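Local coordinates for protein synthesis inhibitor I (Hordeum vulgare, PDB 4FBC) that is a plant ribosome-inactivating protein, an inhibitor of protein synthesis, and holds adenosine monophosphate in a pocket of its single chain, at residues 19-24 / 137-142; 30-35 / 176-181; 34-39 / 182-187; 42-47 / 258-263. The protein carries 3 engineered substitutions. All blocks are in the same frame, centred on the assembly; numbering follows the deposited sequence.

How the interactions relate
All four contacts tie residues near the start of the chain to much later helices or loops. Their first segments follow one another from 19-24 to 42-47 and their second segments keep that order, so the pairs alternate along the chain, except that interactions 2 and 3 start from one stretch of helix 25-39. These two share Gly34 and Ile35; their centres lie about 1 Å apart, and Arg36 bonds to carbonyls of Ala177 and Thr178. Interaction 1, centred about 15 Å from interaction 2, joins edge strand 16-20 to helix 136-147 and touches interaction 2 where Phe19 packs on Phe31. Interaction 4 lies across the chain's centre from interaction 1, their centres about 31 Å apart.

Interaction 1. Residues 19-24 / 137-142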
loop_
_atom_site.group_PDB
_atom_site.type_symbol
_atom_site.label_atom_id
_atom_site.label_comp_id
_atom_site.label_asym_id
_atom_site.label_seq_id
_atom_site.Cartn_x
_atom_site.Cartn_y
_atom_site.Cartn_z
ATOM N N PHE A 19 -4.206 3.429 13.139
ATOM C CA PHE A 19 -4.593 2.119 13.641
ATOM C C PHE A 19 -3.847 1.786 14.927
ATOM O O PHE A 19 -2.628 1.932 15.016
ATOM C CB PHE A 19 -4.352 1.032 12.583
ATOM C CG PHE A 19 -4.754 -0.352 13.027
ATOM C CD1 PHE A 19 -6.084 -0.649 13.313
ATOM C CD2 PHE A 19 -3.803 -1.359 13.158
ATOM C CE1 PHE A 19 -6.460 -1.925 13.718
ATOM C CE2 PHE A 19 -4.167 -2.646 13.564
ATOM C CZ PHE A 19 -5.502 -2.927 13.850
ATOM N N ASN A 20 -4.600 1.340 15.929
ATOM C CA ASN A 20 -4.038 0.813 17.161
ATOM C C ASN A 20 -3.761 -0.677 16.960
ATOM O O ASN A 20 -4.676 -1.445 16.664
ATOM C CB ASN A 20 -5.038 1.081 18.299
ATOM C CG ASN A 20 -4.830 0.192 19.513
ATOM O OD1 ASN A 20 -3.750 -0.355 19.748
ATOM N ND2 ASN A 20 -5.885 0.058 20.310
ATOM N N VAL A 21 -2.503 -1.089 17.122
ATOM C CA VAL A 21 -2.109 -2.459 16.784
ATOM C C VAL A 21 -2.752 -3.528 17.668
ATOM O O VAL A 21 -2.695 -4.716 17.345
ATOM C CB VAL A 21 -0.564 -2.660 16.760
ATOM C CG1 VAL A 21 0.097 -1.596 15.904
ATOM C CG2 VAL A 21 0.019 -2.639 18.163
ATOM N N GLN A 22 -3.359 -3.119 18.779
ATOM C CA GLN A 22 -4.058 -4.074 19.640
ATOM C C GLN A 22 -5.567 -4.109 19.364
ATOM O O GLN A 22 -6.309 -4.849 20.022
ATOM C CB GLN A 22 -3.771 -3.797 21.126
ATOM C CG GLN A 22 -2.314 -4.053 21.554
ATOM C CD GLN A 22 -1.871 -5.516 21.394
ATOM O OE1 GLN A 22 -2.618 -6.455 21.708
ATOM N NE2 GLN A 22 -0.647 -5.711 20.908
ATOM N N ALA A 23 -6.018 -3.327 18.380
ATOM C CA ALA A 23 -7.455 -3.213 18.083
ATOM C C ALA A 23 -8.017 -4.442 17.360
ATOM O O ALA A 23 -7.273 -5.330 16.940
ATOM C CB ALA A 23 -7.751 -1.943 17.295
ATOM N N SER A 24 -9.342 -4.491 17.230
ATOM C CA SER A 24 -10.017 -5.667 16.684
ATOM C C SER A 24 -9.808 -5.819 15.187
ATOM O O SER A 24 -9.431 -4.862 14.497
ATOM C CB SER A 24 -11.522 -5.605 16.947
ATOM O OG SER A 24 -12.119 -4.567 16.179
ATOM N N GLN A 137 1.622 -9.675 16.533
ATOM C CA GLN A 137 2.916 -9.440 17.174
ATOM C C GLN A 137 3.984 -8.950 16.185
ATOM O O GLN A 137 4.829 -8.122 16.540
ATOM C CB GLN A 137 3.412 -10.677 17.924
ATOM C CG GLN A 137 4.487 -10.339 18.936
ATOM C CD GLN A 137 3.973 -9.373 19.986
ATOM O OE1 GLN A 137 2.940 -9.624 20.608
ATOM N NE2 GLN A 137 4.666 -8.251 20.167
ATOM N N GLN A 138 3.948 -9.453 14.952
ATOM C CA GLN A 138 4.896 -8.989 13.934
ATOM C C GLN A 138 4.658 -7.529 13.606
ATOM O O GLN A 138 5.604 -6.785 13.338
ATOM C CB GLN A 138 4.806 -9.828 12.652
ATOM C CG GLN A 138 5.372 -11.234 12.773
ATOM C CD GLN A 138 4.449 -12.175 13.526
ATOM O OE1 GLN A 138 3.333 -11.806 13.908
ATOM N NE2 GLN A 138 4.908 -13.405 13.733
ATOM N N LEU A 139 3.389 -7.129 13.602
ATOM C CA LEU A 139 3.025 -5.734 13.387
ATOM C C LEU A 139 3.544 -4.876 14.528
ATOM O O LEU A 139 4.200 -3.856 14.304
ATOM C CB LEU A 139 1.506 -5.595 13.250
ATOM C CG LEU A 139 0.949 -4.177 13.144
ATOM C CD1 LEU A 139 1.491 -3.499 11.900
ATOM C CD2 LEU A 139 -0.583 -4.176 13.113
ATOM N N ALA A 140 3.269 -5.306 15.758
ATOM C CA ALA A 140 3.723 -4.580 16.935
ATOM C C ALA A 140 5.250 -4.526 17.013
ATOM O O ALA A 140 5.810 -3.498 17.361
ATOM C CB ALA A 140 3.144 -5.203 18.212
ATOM N N ASP A 141 5.922 -5.632 16.707
ATOM C CA ASP A 141 7.391 -5.644 16.770
ATOM C C ASP A 141 8.010 -4.765 15.678
ATOM O O ASP A 141 9.031 -4.114 15.899
ATOM C CB ASP A 141 7.945 -7.074 16.690
ATOM C CG ASP A 141 7.655 -7.890 17.947
ATOM O OD1 ASP A 141 7.237 -7.299 18.963
ATOM O OD2 ASP A 141 7.858 -9.124 17.916
ATOM N N ALA A 142 7.390 -4.743 14.501
ATOM C CA ALA A 142 7.856 -3.873 13.423
ATOM C C ALA A 142 7.673 -2.402 13.792
ATOM O O ALA A 142 8.557 -1.572 13.528
ATOM C CB ALA A 142 7.141 -4.192 12.117
#
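The ring of Phe19 presents an edge to Leu139, whose CD2 lies close to the ring plane and 3.9 Å from Phe19 CE2. Phe31 meets the same ring from outside the contact, with the two planes inclined by about 25°. In Phe19 the CG is placed opposite the backbone N (chi1 -179°), which sends the ring from the end of its strand toward helix 136-147. Leu139 CD2 touches both Phe19 and the next inward-facing residue, Val21, and reaches Val21 CG1 at 3.9 Å. The two methyls of Val21 divide the helix surface between them: CG1 goes to Leu139, whereas CG2 rests on Ala140 CB at 4.0 Å. Strand 16-20 is an outermost strand of the mixed six-stranded sheet, and the contact joins the end of this edge strand to helix 136-147. Leu139 also packs on Leu170 and Met173 of helix 157-179, so the same side chain touches both the strand end and a second helix. At the strand end the chain makes a type I turn from Asn20 to Ala23, closed by Ala23 N to Asn20 O at 2.9 Å. An Asx turn is nested in it: Gln22 N donates to Asn20 OD1 at 3.0 Å, coming from above the plane of the amide. Arg136, directly before the helical segment, uses NH1 to bond the carbonyls of both Val21 and Ala23.

Interaction 2. Residues 30-35 / 176-181. With AMP (adenosine monophosphate), chain E.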
loop_
_atom_site.group_PDB
_atom_site.type_symbol
_atom_site.label_atom_id
_atom_site.label_comp_id
_atom_site.label_asym_id
_atom_site.label_seq_id
_atom_site.Cartn_x
_atom_site.Cartn_y
_atom_site.Cartn_z
ATOM N N THR A 30 -11.923 -1.738 8.890
ATOM C CA THR A 30 -12.438 -0.374 8.778
ATOM C C THR A 30 -11.311 0.601 8.413
ATOM O O THR A 30 -11.478 1.473 7.552
ATOM C CB THR A 30 -13.094 0.066 10.097
ATOM O OG1 THR A 30 -14.263 -0.730 10.321
ATOM C CG2 THR A 30 -13.494 1.526 10.052
ATOM N N PHE A 31 -10.172 0.425 9.070
ATOM C CA PHE A 31 -8.959 1.227 8.820
ATOM C C PHE A 31 -8.498 1.111 7.359
ATOM O O PHE A 31 -8.303 2.124 6.679
ATOM C CB PHE A 31 -7.890 0.797 9.843
ATOM C CG PHE A 31 -6.460 1.083 9.447
ATOM C CD1 PHE A 31 -5.944 2.374 9.489
ATOM C CD2 PHE A 31 -5.616 0.037 9.099
ATOM C CE1 PHE A 31 -4.603 2.615 9.140
ATOM C CE2 PHE A 31 -4.279 0.267 8.754
ATOM C CZ PHE A 31 -3.779 1.550 8.782
ATOM N N ILE A 32 -8.359 -0.117 6.869
ATOM C CA ILE A 32 -7.970 -0.344 5.468
ATOM C C ILE A 32 -8.988 0.226 4.483
ATOM O O ILE A 32 -8.618 0.895 3.512
ATOM C CB ILE A 32 -7.724 -1.840 5.176
ATOM C CG1 ILE A 32 -6.520 -2.360 5.977
ATOM C CG2 ILE A 32 -7.541 -2.095 3.647
ATOM C CD1 ILE A 32 -5.195 -1.589 5.701
ATOM N N ALA A 33 -10.274 -0.024 4.718
ATOM C CA ALA A 33 -11.297 0.492 3.815
ATOM C C ALA A 33 -11.301 2.022 3.742
ATOM O O ALA A 33 -11.590 2.611 2.694
ATOM C CB ALA A 33 -12.683 -0.035 4.220
ATOM N N GLY A 34 -10.969 2.660 4.854
ATOM C CA GLY A 34 -10.992 4.113 4.934
ATOM C C GLY A 34 -9.851 4.704 4.126
ATOM O O GLY A 34 -10.019 5.753 3.496
ATOM N N ILE A 35 -8.698 4.037 4.146
ATOM C CA ILE A 35 -7.570 4.426 3.283
ATOM C C ILE A 35 -7.974 4.353 1.808
ATOM O O ILE A 35 -7.763 5.308 1.051
ATOM C CB ILE A 35 -6.305 3.575 3.533
ATOM C CG1 ILE A 35 -5.814 3.781 4.971
ATOM C CG2 ILE A 35 -5.195 3.957 2.542
ATOM C CD1 ILE A 35 -4.676 2.885 5.401
ATOM N N GLU A 176 0.099 -3.264 0.927
ATOM C CA GLU A 176 -0.460 -4.321 0.090
ATOM C C GLU A 176 -1.886 -4.637 0.526
ATOM O O GLU A 176 -2.740 -4.966 -0.304
ATOM C CB GLU A 176 0.401 -5.596 0.102
ATOM C CG GLU A 176 1.899 -5.386 -0.200
ATOM C CD GLU A 176 2.185 -4.704 -1.542
ATOM O OE1 GLU A 176 1.274 -4.587 -2.392
ATOM O OE2 GLU A 176 3.353 -4.288 -1.748
ATOM N N ALA A 177 -2.133 -4.524 1.827
ATOM C CA ALA A 177 -3.488 -4.688 2.365
ATOM C C ALA A 177 -4.442 -3.672 1.736
ATOM O O ALA A 177 -5.571 -4.004 1.374
ATOM C CB ALA A 177 -3.466 -4.528 3.867
ATOM N N THR A 178 -3.995 -2.429 1.612
ATOM C CA THR A 178 -4.806 -1.398 0.954
ATOM C C THR A 178 -5.065 -1.765 -0.513
ATOM O O THR A 178 -6.198 -1.680 -1.006
ATOM C CB THR A 178 -4.120 -0.018 1.072
ATOM O OG1 THR A 178 -4.047 0.368 2.455
ATOM C CG2 THR A 178 -4.882 1.039 0.302
ATOM N N ARG A 179 -4.017 -2.198 -1.214
ATOM C CA ARG A 179 -4.147 -2.539 -2.626
ATOM C C ARG A 179 -5.039 -3.743 -2.918
ATOM O O ARG A 179 -5.706 -3.779 -3.950
ATOM C CB ARG A 179 -2.771 -2.807 -3.224
ATOM C CG ARG A 179 -1.938 -1.549 -3.422
ATOM C CD ARG A 179 -0.494 -1.932 -3.666
ATOM N NE ARG A 179 0.344 -0.763 -3.956
ATOM C CZ ARG A 179 1.640 -0.690 -3.672
ATOM N NH1 ARG A 179 2.246 -1.714 -3.090
ATOM N NH2 ARG A 179 2.334 0.402 -3.984
ATOM N N PHE A 180 -5.037 -4.729 -2.025
ATOM C CA PHE A 180 -5.679 -6.017 -2.302
ATOM C C PHE A 180 -6.613 -6.480 -1.204
ATOM O O PHE A 180 -6.211 -6.563 -0.043
ATOM C CB PHE A 180 -4.619 -7.107 -2.505
ATOM C CG PHE A 180 -3.717 -6.850 -3.660
ATOM C CD1 PHE A 180 -4.164 -7.061 -4.959
ATOM C CD2 PHE A 180 -2.431 -6.375 -3.453
ATOM C CE1 PHE A 180 -3.329 -6.803 -6.037
ATOM C CE2 PHE A 180 -1.599 -6.118 -4.522
ATOM C CZ PHE A 180 -2.051 -6.337 -5.811
ATOM N N GLN A 181 -7.848 -6.797 -1.582
ATOM C CA GLN A 181 -8.827 -7.354 -0.636
ATOM C C GLN A 181 -8.401 -8.730 -0.150
ATOM O O GLN A 181 -8.771 -9.160 0.947
ATOM C CB GLN A 181 -10.214 -7.449 -1.283
ATOM C CG GLN A 181 -10.753 -6.118 -1.813
ATOM C CD GLN A 181 -12.251 -6.154 -2.021
ATOM O OE1 GLN A 181 -13.014 -6.254 -1.057
ATOM N NE2 GLN A 181 -12.686 -6.088 -3.277
HETATM P P AMP E . 8.629 -0.434 -9.796
HETATM O O1P AMP E . 9.945 -0.771 -9.124
HETATM O O2P AMP E . 8.403 -0.914 -11.214
HETATM O O3P AMP E . 8.393 1.062 -9.726
HETATM O "O5'" AMP E . 7.421 -0.914 -8.870
HETATM C "C5'" AMP E . 6.745 -2.140 -9.116
HETATM C "C4'" AMP E . 5.746 -2.439 -8.025
HETATM O "O4'" AMP E . 6.449 -2.708 -6.784
HETATM C "C3'" AMP E . 4.787 -1.306 -7.676
HETATM O "O3'" AMP E . 3.676 -1.224 -8.557
HETATM C "C2'" AMP E . 4.406 -1.612 -6.234
HETATM O "O2'" AMP E . 3.403 -2.627 -6.188
HETATM C "C1'" AMP E . 5.717 -2.195 -5.690
HETATM N N9 AMP E . 6.551 -1.180 -5.000
HETATM C C8 AMP E . 7.752 -0.719 -5.422
HETATM N N7 AMP E . 8.272 0.197 -4.562
HETATM C C5 AMP E . 7.392 0.330 -3.545
HETATM C C6 AMP E . 7.316 1.122 -2.288
HETATM N N6 AMP E . 8.311 1.983 -1.943
HETATM N N1 AMP E . 6.219 0.952 -1.498
HETATM C C2 AMP E . 5.222 0.105 -1.835
HETATM N N3 AMP E . 5.229 -0.648 -2.953
HETATM C C4 AMP E . 6.269 -0.587 -3.831
#
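Ile32 and Thr178 mark the closest backbone approach of the two segments, with their CA atoms 5.6 Å apart; helix 25-39 runs on past the contact, whereas helix 157-179 ends within it. Such closeness lets Ile32 lay CG2 against the backbone of the other helix, 3.6 Å from Ala177 O and 3.9 Å from Thr178 CA. Its other branch ends in CD1, which touches Ala177 CB at 3.9 Å. One turn on, Ile35 crosses Thr178 at about a right angle and sets CG2 against Thr178 CG2 at 3.7 Å. The hydroxyl of Thr178, which has carbons of Ile32 and Ile35 beside it, is bonded to the carbonyl of Val174 in its own helix. On the side of helix 157-179 turned away from Ile32, Arg179 extends to the ligand. Its NH1 bonds to AMP N3 at 3.2 Å and also forms a salt bridge with Glu176, whose OE1 lies in the guanidinium plane but is met from above the carboxylate plane. Asn86 O takes NH2, Trp214 adds a cation-pi contact, and AMP O2' lies over one guanidinium face, toward its rim. Helix 157-179 thus packs on helix 25-39 by one side of its end and by the other gives Arg179, held by Glu176, to the AMP pocket of this ribosome-inactivating protein.

Interaction 3. Residues 34-39 / 182-187; sequences GIRNKL and TVSGFV
Arg36 reaches across to Ser184 with a side chain that starts by pointing at helix 181-190. From CB, the first torsion places CG opposite the carbonyl carbon (chi1 -64°), and the chain then stays extended through CD to NE, long enough to span backbones whose nearest CA atoms, Arg36 and Ser184, are 11.3 Å apart. On the way it passes the side chain of Gln181. NE gives the first polar contact, a hydrogen bond to Thr178 O, and NH2 forms another to Ala177 O; both carbonyls belong to the last turn of helix 157-179. NH2 also donates to Ser184 OG at 3.0 Å, and this is the link between the two segments. The N-H...O angle is 137°, and the hydroxyl oxygen is tilted 24° from the guanidinium plane, so the bond is neither straight nor flat. Ser184 CB follows at 3.5 Å from NH2, in contact with the guanidinium as well. The same hydroxyl has a weak hydrogen bond to Gln181 O in its own helix, and thus serves two polar neighbours. Arg36 lies about 14 Å by its side chain from AMP, away from the pocket. A buried cation is met here by two main-chain carbonyls and a hydroxyl, and its charge probably suits the carbonyl-rich C-terminal end of helix 157-179, joining that end to both helix 25-39 and helix 181-190.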
loop_
_atom_site.group_PDB
_atom_site.type_symbol
_atom_site.label_atom_id
_atom_site.label_comp_id
_atom_site.label_asym_id
_atom_site.label_seq_id
_atom_site.Cartn_x
_atom_site.Cartn_y
_atom_site.Cartn_z
ATOM N N GLY A 34 -10.969 2.660 4.854
ATOM C CA GLY A 34 -10.992 4.113 4.934
ATOM C C GLY A 34 -9.851 4.704 4.126
ATOM O O GLY A 34 -10.019 5.753 3.496
ATOM N N ILE A 35 -8.698 4.037 4.146
ATOM C CA ILE A 35 -7.570 4.426 3.283
ATOM C C ILE A 35 -7.974 4.353 1.808
ATOM O O ILE A 35 -7.763 5.308 1.051
ATOM C CB ILE A 35 -6.305 3.575 3.533
ATOM C CG1 ILE A 35 -5.814 3.781 4.971
ATOM C CG2 ILE A 35 -5.195 3.957 2.542
ATOM C CD1 ILE A 35 -4.676 2.885 5.401
ATOM N N ARG A 36 -8.557 3.229 1.390
ATOM C CA ARG A 36 -8.985 3.095 0.004
ATOM C C ARG A 36 -9.963 4.197 -0.365
ATOM O O ARG A 36 -9.869 4.788 -1.436
ATOM C CB ARG A 36 -9.660 1.745 -0.220
ATOM C CG ARG A 36 -8.756 0.557 -0.013
ATOM C CD ARG A 36 -9.602 -0.719 -0.018
ATOM N NE ARG A 36 -8.768 -1.891 0.183
ATOM C CZ ARG A 36 -9.237 -3.058 0.603
ATOM N NH1 ARG A 36 -10.541 -3.191 0.870
ATOM N NH2 ARG A 36 -8.404 -4.073 0.777
ATOM N N ASN A 37 -10.898 4.475 0.540
ATOM C CA ASN A 37 -11.949 5.450 0.284
ATOM C C ASN A 37 -11.383 6.860 0.110
ATOM O O ASN A 37 -11.776 7.582 -0.806
ATOM C CB ASN A 37 -12.996 5.420 1.403
ATOM C CG ASN A 37 -14.091 6.453 1.206
ATOM O OD1 ASN A 37 -14.157 7.443 1.933
ATOM N ND2 ASN A 37 -14.954 6.231 0.215
ATOM N N LYS A 38 -10.449 7.241 0.974
ATOM C CA LYS A 38 -9.845 8.567 0.887
ATOM C C LYS A 38 -8.875 8.737 -0.288
ATOM O O LYS A 38 -8.614 9.866 -0.719
ATOM C CB LYS A 38 -9.188 8.953 2.215
ATOM C CG LYS A 38 -10.213 9.155 3.337
ATOM C CD LYS A 38 -9.589 9.793 4.561
ATOM C CE LYS A 38 -10.667 10.330 5.497
ATOM N NZ LYS A 38 -10.065 10.946 6.719
ATOM N N LEU A 39 -8.363 7.629 -0.815
ATOM C CA LEU A 39 -7.433 7.667 -1.956
ATOM C C LEU A 39 -8.139 7.744 -3.316
ATOM O O LEU A 39 -7.530 8.117 -4.328
ATOM C CB LEU A 39 -6.515 6.428 -1.937
ATOM C CG LEU A 39 -5.405 6.338 -0.897
ATOM C CD1 LEU A 39 -4.713 4.966 -0.945
ATOM C CD2 LEU A 39 -4.400 7.463 -1.134
ATOM N N THR A 182 -7.640 -9.435 -0.977
ATOM C CA THR A 182 -7.124 -10.745 -0.582
ATOM C C THR A 182 -6.161 -10.582 0.593
ATOM O O THR A 182 -6.282 -11.272 1.615
ATOM C CB THR A 182 -6.398 -11.420 -1.740
ATOM O OG1 THR A 182 -5.565 -10.447 -2.379
ATOM C CG2 THR A 182 -7.390 -11.991 -2.756
ATOM N N VAL A 183 -5.209 -9.662 0.455
ATOM C CA VAL A 183 -4.233 -9.419 1.512
ATOM C C VAL A 183 -4.861 -8.831 2.786
ATOM O O VAL A 183 -4.524 -9.253 3.893
ATOM C CB VAL A 183 -3.078 -8.541 1.016
ATOM C CG1 VAL A 183 -2.108 -8.225 2.155
ATOM C CG2 VAL A 183 -2.352 -9.236 -0.151
ATOM N N SER A 184 -5.778 -7.875 2.640
ATOM C CA SER A 184 -6.390 -7.255 3.817
ATOM C C SER A 184 -7.249 -8.277 4.561
ATOM O O SER A 184 -7.254 -8.314 5.797
ATOM C CB SER A 184 -7.198 -5.998 3.452
ATOM O OG SER A 184 -8.387 -6.297 2.728
ATOM N N GLY A 185 -7.953 -9.114 3.804
ATOM C CA GLY A 185 -8.759 -10.171 4.397
ATOM C C GLY A 185 -7.893 -11.196 5.121
ATOM O O GLY A 185 -8.253 -11.670 6.204
ATOM N N PHE A 186 -6.762 -11.553 4.515
ATOM C CA PHE A 186 -5.791 -12.471 5.129
ATOM C C PHE A 186 -5.246 -11.925 6.457
ATOM O O PHE A 186 -5.208 -12.636 7.474
ATOM C CB PHE A 186 -4.647 -12.767 4.143
ATOM C CG PHE A 186 -3.492 -13.552 4.744
ATOM C CD1 PHE A 186 -3.532 -14.938 4.799
ATOM C CD2 PHE A 186 -2.362 -12.895 5.220
ATOM C CE1 PHE A 186 -2.466 -15.664 5.344
ATOM C CE2 PHE A 186 -1.292 -13.610 5.775
ATOM C CZ PHE A 186 -1.345 -14.992 5.832
ATOM N N VAL A 187 -4.830 -10.663 6.456
ATOM C CA VAL A 187 -4.353 -10.035 7.678
ATOM C C VAL A 187 -5.474 -9.919 8.722
ATOM O O VAL A 187 -5.251 -10.160 9.908
ATOM C CB VAL A 187 -3.736 -8.654 7.409
ATOM C CG1 VAL A 187 -3.390 -7.963 8.719
ATOM C CG2 VAL A 187 -2.490 -8.798 6.527
#

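Interaction 4. Residues 42-47 / 258-263; sequences PAHFSH and LLFVEV
Leu258 opens the second segment by laying CD2 against Ser46 CB at 3.9 Å, a methyl meeting a methylene. While Ser46 makes this touch with CB, its OG, anti to the main-chain nitrogen (chi1 -179°), bonds to Asp225 OD2 of helix 214-225. The backbone of Leu258 is hydrogen-bonded to Pro50 and Leu52, so this part of the chain runs beside the return arm of the small beta hairpin made by strands 45-46 and 49-50. These bonds and the Ser46 contact join the hairpin to the loop between helices 248-254 and 269-278. Leu259 turns the other way, its side chain packing on Trp214, a residue of the AMP pocket. Phe260 then swings its ring back to His44. The two rings meet rim to rim, Phe260 CE1 lying 3.9 Å from His44 CE1, and neither covers a face of the other. Their planes are inclined at 72°. The ring centroids of His44 and Phe260 stand 5.9 Å apart. Beyond His44, Phe260 also touches Val269 and Ala272 of helix 269-278.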
loop_
_atom_site.group_PDB
_atom_site.type_symbol
_atom_site.label_atom_id
_atom_site.label_comp_id
_atom_site.label_asym_id
_atom_site.label_seq_id
_atom_site.Cartn_x
_atom_site.Cartn_y
_atom_site.Cartn_z
ATOM N N PRO A 42 -13.117 9.906 -7.191
ATOM C CA PRO A 42 -14.573 9.708 -7.124
ATOM C C PRO A 42 -15.228 9.613 -8.507
ATOM O O PRO A 42 -16.352 9.116 -8.611
ATOM C CB PRO A 42 -15.073 10.959 -6.373
ATOM C CG PRO A 42 -13.874 11.492 -5.646
ATOM C CD PRO A 42 -12.691 11.155 -6.536
ATOM N N ALA A 43 -14.522 10.061 -9.552
ATOM C CA ALA A 43 -15.027 10.036 -10.923
ATOM C C ALA A 43 -14.664 8.770 -11.696
ATOM O O ALA A 43 -15.030 8.629 -12.867
ATOM C CB ALA A 43 -14.531 11.277 -11.699
ATOM N N HIS A 44 -13.939 7.858 -11.059
ATOM C CA HIS A 44 -13.445 6.688 -11.782
ATOM C C HIS A 44 -13.420 5.435 -10.908
ATOM O O HIS A 44 -12.512 5.251 -10.085
ATOM C CB HIS A 44 -12.033 6.970 -12.333
ATOM C CG HIS A 44 -11.525 5.919 -13.273
ATOM N ND1 HIS A 44 -10.190 5.791 -13.595
ATOM C CD2 HIS A 44 -12.176 4.951 -13.957
ATOM C CE1 HIS A 44 -10.042 4.787 -14.442
ATOM N NE2 HIS A 44 -11.230 4.260 -14.681
ATOM N N PHE A 45 -14.427 4.582 -11.088
ATOM C CA PHE A 45 -14.436 3.260 -10.471
ATOM C C PHE A 45 -14.371 2.219 -11.573
ATOM O O PHE A 45 -14.699 2.511 -12.721
ATOM C CB PHE A 45 -15.749 3.037 -9.707
ATOM C CG PHE A 45 -15.860 3.803 -8.434
ATOM C CD1 PHE A 45 -16.151 5.164 -8.448
ATOM C CD2 PHE A 45 -15.745 3.150 -7.214
ATOM C CE1 PHE A 45 -16.282 5.871 -7.248
ATOM C CE2 PHE A 45 -15.866 3.848 -6.013
ATOM C CZ PHE A 45 -16.134 5.214 -6.036
ATOM N N SER A 46 -13.969 0.994 -11.226
ATOM C CA SER A 46 -14.032 -0.140 -12.153
ATOM C C SER A 46 -14.673 -1.303 -11.421
ATOM O O SER A 46 -14.137 -1.749 -10.407
ATOM C CB SER A 46 -12.623 -0.557 -12.598
ATOM O OG SER A 46 -12.684 -1.643 -13.517
ATOM N N HIS A 47 -15.805 -1.792 -11.939
ATOM C CA HIS A 47 -16.562 -2.881 -11.300
ATOM C C HIS A 47 -16.800 -2.582 -9.824
ATOM O O HIS A 47 -16.658 -3.459 -8.953
ATOM C CB HIS A 47 -15.839 -4.219 -11.492
ATOM C CG HIS A 47 -15.637 -4.582 -12.931
ATOM N ND1 HIS A 47 -16.292 -5.634 -13.535
ATOM C CD2 HIS A 47 -14.872 -4.011 -13.893
ATOM C CE1 HIS A 47 -15.928 -5.704 -14.805
ATOM N NE2 HIS A 47 -15.070 -4.731 -15.047
ATOM N N LEU A 258 -7.419 0.134 -7.458
ATOM C CA LEU A 258 -6.635 -0.081 -8.678
ATOM C C LEU A 258 -5.614 1.037 -8.854
ATOM O O LEU A 258 -5.911 2.189 -8.575
ATOM C CB LEU A 258 -7.545 -0.115 -9.922
ATOM C CG LEU A 258 -8.387 -1.356 -10.241
ATOM C CD1 LEU A 258 -9.542 -1.515 -9.244
ATOM C CD2 LEU A 258 -8.918 -1.326 -11.669
ATOM N N LEU A 259 -4.415 0.687 -9.318
ATOM C CA LEU A 259 -3.475 1.690 -9.833
ATOM C C LEU A 259 -4.043 2.229 -11.135
ATOM O O LEU A 259 -4.573 1.474 -11.949
ATOM C CB LEU A 259 -2.121 1.033 -10.111
ATOM C CG LEU A 259 -1.016 1.920 -10.710
ATOM C CD1 LEU A 259 -0.591 2.958 -9.703
ATOM C CD2 LEU A 259 0.169 1.034 -11.113
ATOM N N PHE A 260 -3.959 3.536 -11.350
ATOM C CA PHE A 260 -4.394 4.043 -12.637
ATOM C C PHE A 260 -3.438 3.560 -13.734
ATOM O O PHE A 260 -2.220 3.664 -13.604
ATOM C CB PHE A 260 -4.489 5.566 -12.665
ATOM C CG PHE A 260 -4.958 6.087 -13.982
ATOM C CD1 PHE A 260 -6.307 6.067 -14.306
ATOM C CD2 PHE A 260 -4.046 6.541 -14.925
ATOM C CE1 PHE A 260 -6.748 6.519 -15.546
ATOM C CE2 PHE A 260 -4.482 6.988 -16.164
ATOM C CZ PHE A 260 -5.821 6.983 -16.472
ATOM N N VAL A 261 -4.008 3.025 -14.804
ATOM C CA VAL A 261 -3.234 2.652 -15.978
ATOM C C VAL A 261 -3.917 3.173 -17.241
ATOM O O VAL A 261 -5.138 3.055 -17.397
ATOM C CB VAL A 261 -3.092 1.123 -16.102
ATOM C CG1 VAL A 261 -2.142 0.788 -17.260
ATOM C CG2 VAL A 261 -2.587 0.512 -14.813
ATOM N N GLU A 262 -3.135 3.755 -18.143
ATOM C CA GLU A 262 -3.667 4.115 -19.451
ATOM C C GLU A 262 -3.762 2.871 -20.304
ATOM O O GLU A 262 -2.739 2.279 -20.655
ATOM C CB GLU A 262 -2.752 5.122 -20.148
ATOM C CG GLU A 262 -2.733 6.488 -19.509
ATOM C CD GLU A 262 -1.961 7.503 -20.336
ATOM O OE1 GLU A 262 -0.766 7.263 -20.616
ATOM O OE2 GLU A 262 -2.550 8.541 -20.705
ATOM N N VAL A 263 -4.985 2.456 -20.619
ATOM C CA VAL A 263 -5.193 1.312 -21.505
ATOM C C VAL A 263 -5.792 1.828 -22.814
ATOM O O VAL A 263 -6.455 2.869 -22.824
ATOM C CB VAL A 263 -6.090 0.219 -20.852
ATOM C CG1 VAL A 263 -5.493 -0.227 -19.513
ATOM C CG2 VAL A 263 -7.515 0.720 -20.657
#